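Local coordinates for large adhesion protein (Lap) involved in biofilm formation (Marinobacter hydrocarbonoclasticus, PDB 6XI3) that probably extends a bacterial cell-surface adhesin in biofilm formation, through tandem Ig-like beta-sandwich domains with calcium ions bound at their junctions, at residues L224-D229 with V253-T258; A267-T270 with S276-L279. All coordinates share one frame; numbering follows the deposited sequence.

Overall arrangement
Contacts 1 and 2 lie in the same Ig-like domain, with their centres about 8 Å apart. Both join the three-stranded sheet to the four-stranded one: contact 1 through the buried interior between the sheets, contact 2 where edge strands of the two sheets meet. Strands 252-258 and 264-270 are neighbours in one sheet, and Leu255 N lies 2.8 Å from Ala267 O, a probable hydrogen bond. In the other sheet Tyr277 OH reaches Thr225 O at 2.8 Å, again a probable bond. The bound EDT touches contact 1 on its outer side and lies about 9 Å from the side chain of Tyr277; a calcium ion is about 13 Å from the side chain of Leu224.

Contact 1: residues L224-D229 with V253-T258; sequences LTVSVD and VDLTVT. With EDT ({[-(bis-carboxymethyl-amino)-ethyl]-carboxymethyl-amino}-acetic acid), chain I.
Leu224 stands across from Val253 and Val226 across from Leu255, with CA atoms 9.4 Å apart in the first pair and 9.1 Å in the second. The two strands belong to different sheets: no backbone hydrogen bond joins them, and beyond Val226 they draw apart. What holds them together is aliphatic packing, which suits branched hydrocarbon residues at alternate positions. Leu224 extends CG anti to its backbone N (chi1 180°), so that CD1 projects into the interior and meets Val253 CG1 at 4.2 Å. One step along, Val226 CG2 touches Leu255 CD2 at 4.1 Å; the two side chains run alongside one another, each heading toward the other's strand, rather than meeting head on. Leu255 gets there through its length, its CD2 reaching across to the facing sheet. The alternation of the strand turns Thr225 the other way, to the outer surface, where a polar residue fits. Its OG1 is hydrogen-bonded to Thr243 OG1, while CG2 lies 3.6 Å from O19 of EDT, a chelator that is hydrogen-bonded to Ser307 N. Inside the sandwich, Ala296 of strand 290-299 lies against both Leu224 and Val226, its small methyl allowing close approach, and Tyr277 of strand 277-283 packs on Leu224, Val226 and Val253, while Leu255 touches Leu240 of strand 237-245.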
loop_
_atom_site.group_PDB
_atom_site.type_symbol
_atom_site.label_atom_id
_atom_site.label_comp_id
_atom_site.label_asym_id
_atom_site.label_seq_id
_atom_site.Cartn_x
_atom_site.Cartn_y
_atom_site.Cartn_z
ATOM N N LEU A 224 -8.496 10.328 -0.511
ATOM C CA LEU A 224 -7.836 11.291 -1.410
ATOM C C LEU A 224 -8.715 12.545 -1.422
ATOM O O LEU A 224 -9.942 12.406 -1.455
ATOM C CB LEU A 224 -7.642 10.682 -2.809
ATOM C CG LEU A 224 -6.962 11.615 -3.826
ATOM C CD1 LEU A 224 -6.097 10.864 -4.822
ATOM C CD2 LEU A 224 -7.985 12.443 -4.583
ATOM N N THR A 225 -8.087 13.711 -1.305
ATOM C CA THR A 225 -8.744 15.007 -1.581
ATOM C C THR A 225 -8.058 15.664 -2.778
ATOM O O THR A 225 -6.877 15.410 -2.983
ATOM C CB THR A 225 -8.738 15.909 -0.347
ATOM O OG1 THR A 225 -7.397 16.355 -0.153
ATOM C CG2 THR A 225 -9.296 15.236 0.897
ATOM N N VAL A 226 -8.800 16.490 -3.522
ATOM C CA VAL A 226 -8.225 17.311 -4.615
ATOM C C VAL A 226 -8.739 18.733 -4.428
ATOM O O VAL A 226 -9.844 18.908 -3.923
ATOM C CB VAL A 226 -8.514 16.744 -6.015
ATOM C CG1 VAL A 226 -9.994 16.765 -6.382
ATOM C CG2 VAL A 226 -7.695 17.478 -7.073
ATOM N N SER A 227 -7.930 19.718 -4.791
ATOM C CA SER A 227 -8.391 21.117 -4.753
ATOM C C SER A 227 -7.841 21.850 -5.971
ATOM O O SER A 227 -6.747 21.482 -6.491
ATOM C CB SER A 227 -8.084 21.762 -3.417
ATOM O OG SER A 227 -6.823 22.365 -3.410
ATOM N N VAL A 228 -8.639 22.782 -6.468
ATOM C CA VAL A 228 -8.240 23.681 -7.567
ATOM C C VAL A 228 -7.655 24.891 -6.870
ATOM O O VAL A 228 -8.434 25.626 -6.310
ATOM C CB VAL A 228 -9.450 24.000 -8.462
ATOM C CG1 VAL A 228 -9.047 24.811 -9.671
ATOM C CG2 VAL A 228 -10.122 22.708 -8.869
ATOM N N ASP A 229 -6.331 24.985 -6.808
ATOM C CA ASP A 229 -5.627 26.145 -6.214
ATOM C C ASP A 229 -5.892 27.402 -7.054
ATOM O O ASP A 229 -6.212 28.426 -6.466
ATOM C CB ASP A 229 -4.140 25.861 -6.052
ATOM C CG ASP A 229 -3.944 24.653 -5.128
ATOM O OD1 ASP A 229 -4.812 24.429 -4.273
ATOM O OD2 ASP A 229 -2.968 23.944 -5.290
ATOM N N VAL A 253 -1.201 9.656 -9.230
ATOM C CA VAL A 253 -2.535 10.290 -9.164
ATOM C C VAL A 253 -2.898 10.611 -10.607
ATOM O O VAL A 253 -2.128 11.331 -11.258
ATOM C CB VAL A 253 -2.503 11.549 -8.292
ATOM C CG1 VAL A 253 -3.879 12.192 -8.162
ATOM C CG2 VAL A 253 -1.919 11.224 -6.925
ATOM N N ASP A 254 -4.042 10.133 -11.061
ATOM C CA ASP A 254 -4.597 10.435 -12.395
ATOM C C ASP A 254 -5.671 11.482 -12.193
ATOM O O ASP A 254 -6.530 11.268 -11.301
ATOM C CB ASP A 254 -5.180 9.191 -13.045
ATOM C CG ASP A 254 -4.103 8.163 -13.338
ATOM O OD1 ASP A 254 -2.936 8.573 -13.637
ATOM O OD2 ASP A 254 -4.445 6.978 -13.259
ATOM N N LEU A 255 -5.583 12.572 -12.954
ATOM C CA LEU A 255 -6.513 13.697 -12.824
ATOM C C LEU A 255 -7.215 13.876 -14.154
ATOM O O LEU A 255 -6.623 13.549 -15.187
ATOM C CB LEU A 255 -5.778 14.968 -12.411
ATOM C CG LEU A 255 -5.100 14.900 -11.045
ATOM C CD1 LEU A 255 -3.613 14.763 -11.210
ATOM C CD2 LEU A 255 -5.419 16.118 -10.224
ATOM N N THR A 256 -8.449 14.356 -14.103
ATOM C CA THR A 256 -9.171 14.765 -15.329
ATOM C C THR A 256 -9.764 16.122 -15.023
ATOM O O THR A 256 -10.080 16.358 -13.827
ATOM C CB THR A 256 -10.249 13.769 -15.783
ATOM O OG1 THR A 256 -11.224 13.739 -14.741
ATOM C CG2 THR A 256 -9.701 12.399 -16.084
ATOM N N VAL A 257 -9.729 16.998 -16.030
ATOM C CA VAL A 257 -10.385 18.328 -15.988
ATOM C C VAL A 257 -11.419 18.333 -17.108
ATOM O O VAL A 257 -11.025 18.167 -18.279
ATOM C CB VAL A 257 -9.397 19.496 -16.154
ATOM C CG1 VAL A 257 -10.089 20.817 -15.893
ATOM C CG2 VAL A 257 -8.172 19.360 -15.276
ATOM N N THR A 258 -12.678 18.565 -16.743
ATOM C CA THR A 258 -13.838 18.433 -17.649
ATOM C C THR A 258 -14.510 19.804 -17.729
ATOM O O THR A 258 -14.754 20.418 -16.677
ATOM C CB THR A 258 -14.750 17.274 -17.218
ATOM O OG1 THR A 258 -13.979 16.072 -17.071
ATOM C CG2 THR A 258 -15.844 17.000 -18.232
HETATM O O20 EDT I . -13.126 14.277 0.060
HETATM C C5 EDT I . -12.889 13.264 0.753
HETATM O O19 EDT I . -12.239 13.350 1.870
HETATM C C4 EDT I . -13.489 11.943 0.275
HETATM N N3 EDT I . -14.688 12.057 -0.620
HETATM C C2 EDT I . -15.770 12.968 -0.125
HETATM C C1 EDT I . -16.237 12.696 1.300
HETATM O O18 EDT I . -16.206 13.642 2.155
HETATM O O17 EDT I . -16.683 11.558 1.577
HETATM C C6 EDT I . -15.308 10.736 -0.831
HETATM C C7 EDT I . -14.541 10.023 -1.884
HETATM N N8 EDT I . -15.452 9.157 -2.646
HETATM C C9 EDT I . -15.179 9.279 -4.091
HETATM C C10 EDT I . -16.241 8.676 -4.984
HETATM O O16 EDT I . -16.515 9.287 -6.036
HETATM O O15 EDT I . -16.779 7.584 -4.679
HETATM C C11 EDT I . -15.324 7.754 -2.194
HETATM C C12 EDT I . -14.189 6.990 -2.864
HETATM O O13 EDT I . -13.055 7.504 -2.926
HETATM O O14 EDT I . -14.387 5.839 -3.324
#

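Contact 2: residues A267-T270 with S276-L279; sequences ATTT and SYSL
Ala267 CB and Leu279 CD2 meet at 3.6 Å, the apolar end of this contact. The same CD2 also lies 3.5 Å from Thr268 O: the leucine's first torsion (chi1 -173°) carries its branch toward strand 264-270, and chi2 near 54° sets where CD2 ends. Towards the opposite end, Thr269 CG2 comes obliquely to the Tyr277 ring, 3.8 Å from CD1, with the threonine side chain set roughly perpendicular to the tyrosine. Threonine is apt here: its methyl touches the ring near CD1 while OG1, on the other branch, serves a water. That water accepts a hydrogen bond from Ser278 N at 3.0 Å, donates one to Thr270 O at 2.7 Å and is bonded to Thr269 OG1 at 3.1 Å, linking main chains that show no clear direct hydrogen bond to each other. These are edge strands of the two sheets of the Ig-like sandwich, joined by the short loop between them; their directions differ by 140° and their axes approach to 6.6 Å. Each takes its backbone pairing from its own sheet: Ala267 and Thr269 bond to Leu255 and Val253, Tyr277 and Leu279 to Gly242 and Leu240. Tyr277 sends its ring inward, its hydroxyl bonded to Thr225 O. At the loop, Ser276 OG is hydrogen-bonded to Asp274 OD1, just before strand 277-283 begins.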
loop_
_atom_site.group_PDB
_atom_site.type_symbol
_atom_site.label_atom_id
_atom_site.label_comp_id
_atom_site.label_asym_id
_atom_site.label_seq_id
_atom_site.Cartn_x
_atom_site.Cartn_y
_atom_site.Cartn_z
ATOM N N ALA A 267 -4.180 14.794 -16.690
ATOM C CA ALA A 267 -2.930 15.155 -16.006
ATOM C C ALA A 267 -2.567 14.031 -15.049
ATOM O O ALA A 267 -3.434 13.221 -14.671
ATOM C CB ALA A 267 -3.083 16.454 -15.284
ATOM N N THR A 268 -1.306 13.970 -14.670
ATOM C CA THR A 268 -0.862 12.957 -13.696
ATOM C C THR A 268 0.269 13.560 -12.846
ATOM O O THR A 268 0.940 14.483 -13.311
ATOM C CB THR A 268 -0.547 11.652 -14.441
ATOM O OG1 THR A 268 -0.152 10.689 -13.467
ATOM C CG2 THR A 268 0.580 11.797 -15.433
ATOM N N THR A 269 0.412 13.109 -11.602
ATOM C CA THR A 269 1.555 13.458 -10.731
ATOM C C THR A 269 1.687 12.318 -9.727
ATOM O O THR A 269 1.013 11.317 -9.903
ATOM C CB THR A 269 1.428 14.861 -10.118
ATOM O OG1 THR A 269 2.711 15.149 -9.586
ATOM C CG2 THR A 269 0.375 15.021 -9.044
ATOM N N THR A 270 2.586 12.451 -8.769
ATOM C CA THR A 270 2.896 11.375 -7.810
ATOM C C THR A 270 2.756 11.898 -6.386
ATOM O O THR A 270 2.899 13.092 -6.163
ATOM C CB THR A 270 4.289 10.793 -8.065
ATOM O OG1 THR A 270 5.206 11.855 -7.912
ATOM C CG2 THR A 270 4.439 10.185 -9.438
ATOM N N SER A 276 0.924 14.243 0.227
ATOM C CA SER A 276 0.490 15.409 -0.588
ATOM C C SER A 276 0.889 15.178 -2.036
ATOM O O SER A 276 1.828 14.395 -2.298
ATOM C CB SER A 276 1.035 16.725 -0.061
ATOM O OG SER A 276 2.446 16.792 -0.211
ATOM N N TYR A 277 0.176 15.838 -2.942
ATOM C CA TYR A 277 0.524 15.925 -4.375
ATOM C C TYR A 277 0.152 17.331 -4.871
ATOM O O TYR A 277 -0.705 18.009 -4.292
ATOM C CB TYR A 277 -0.105 14.755 -5.146
ATOM C CG TYR A 277 -1.608 14.826 -5.260
ATOM C CD1 TYR A 277 -2.188 15.565 -6.266
ATOM C CD2 TYR A 277 -2.432 14.248 -4.312
ATOM C CE1 TYR A 277 -3.558 15.718 -6.343
ATOM C CE2 TYR A 277 -3.809 14.349 -4.392
ATOM C CZ TYR A 277 -4.371 15.083 -5.427
ATOM O OH TYR A 277 -5.713 15.236 -5.535
ATOM N N SER A 278 0.829 17.757 -5.934
ATOM C CA SER A 278 0.740 19.116 -6.519
ATOM C C SER A 278 1.044 19.018 -8.011
ATOM O O SER A 278 2.026 18.337 -8.382
ATOM C CB SER A 278 1.745 20.046 -5.860
ATOM O OG SER A 278 1.545 21.359 -6.339
ATOM N N LEU A 279 0.297 19.730 -8.840
ATOM C CA LEU A 279 0.704 19.910 -10.251
ATOM C C LEU A 279 0.381 21.345 -10.656
ATOM O O LEU A 279 -0.801 21.734 -10.511
ATOM C CB LEU A 279 -0.030 18.864 -11.095
ATOM C CG LEU A 279 0.393 18.774 -12.559
ATOM C CD1 LEU A 279 1.907 18.564 -12.735
ATOM C CD2 LEU A 279 -0.407 17.687 -13.265
HETATM O O HOH W 1 2.997 15.720 -6.585
#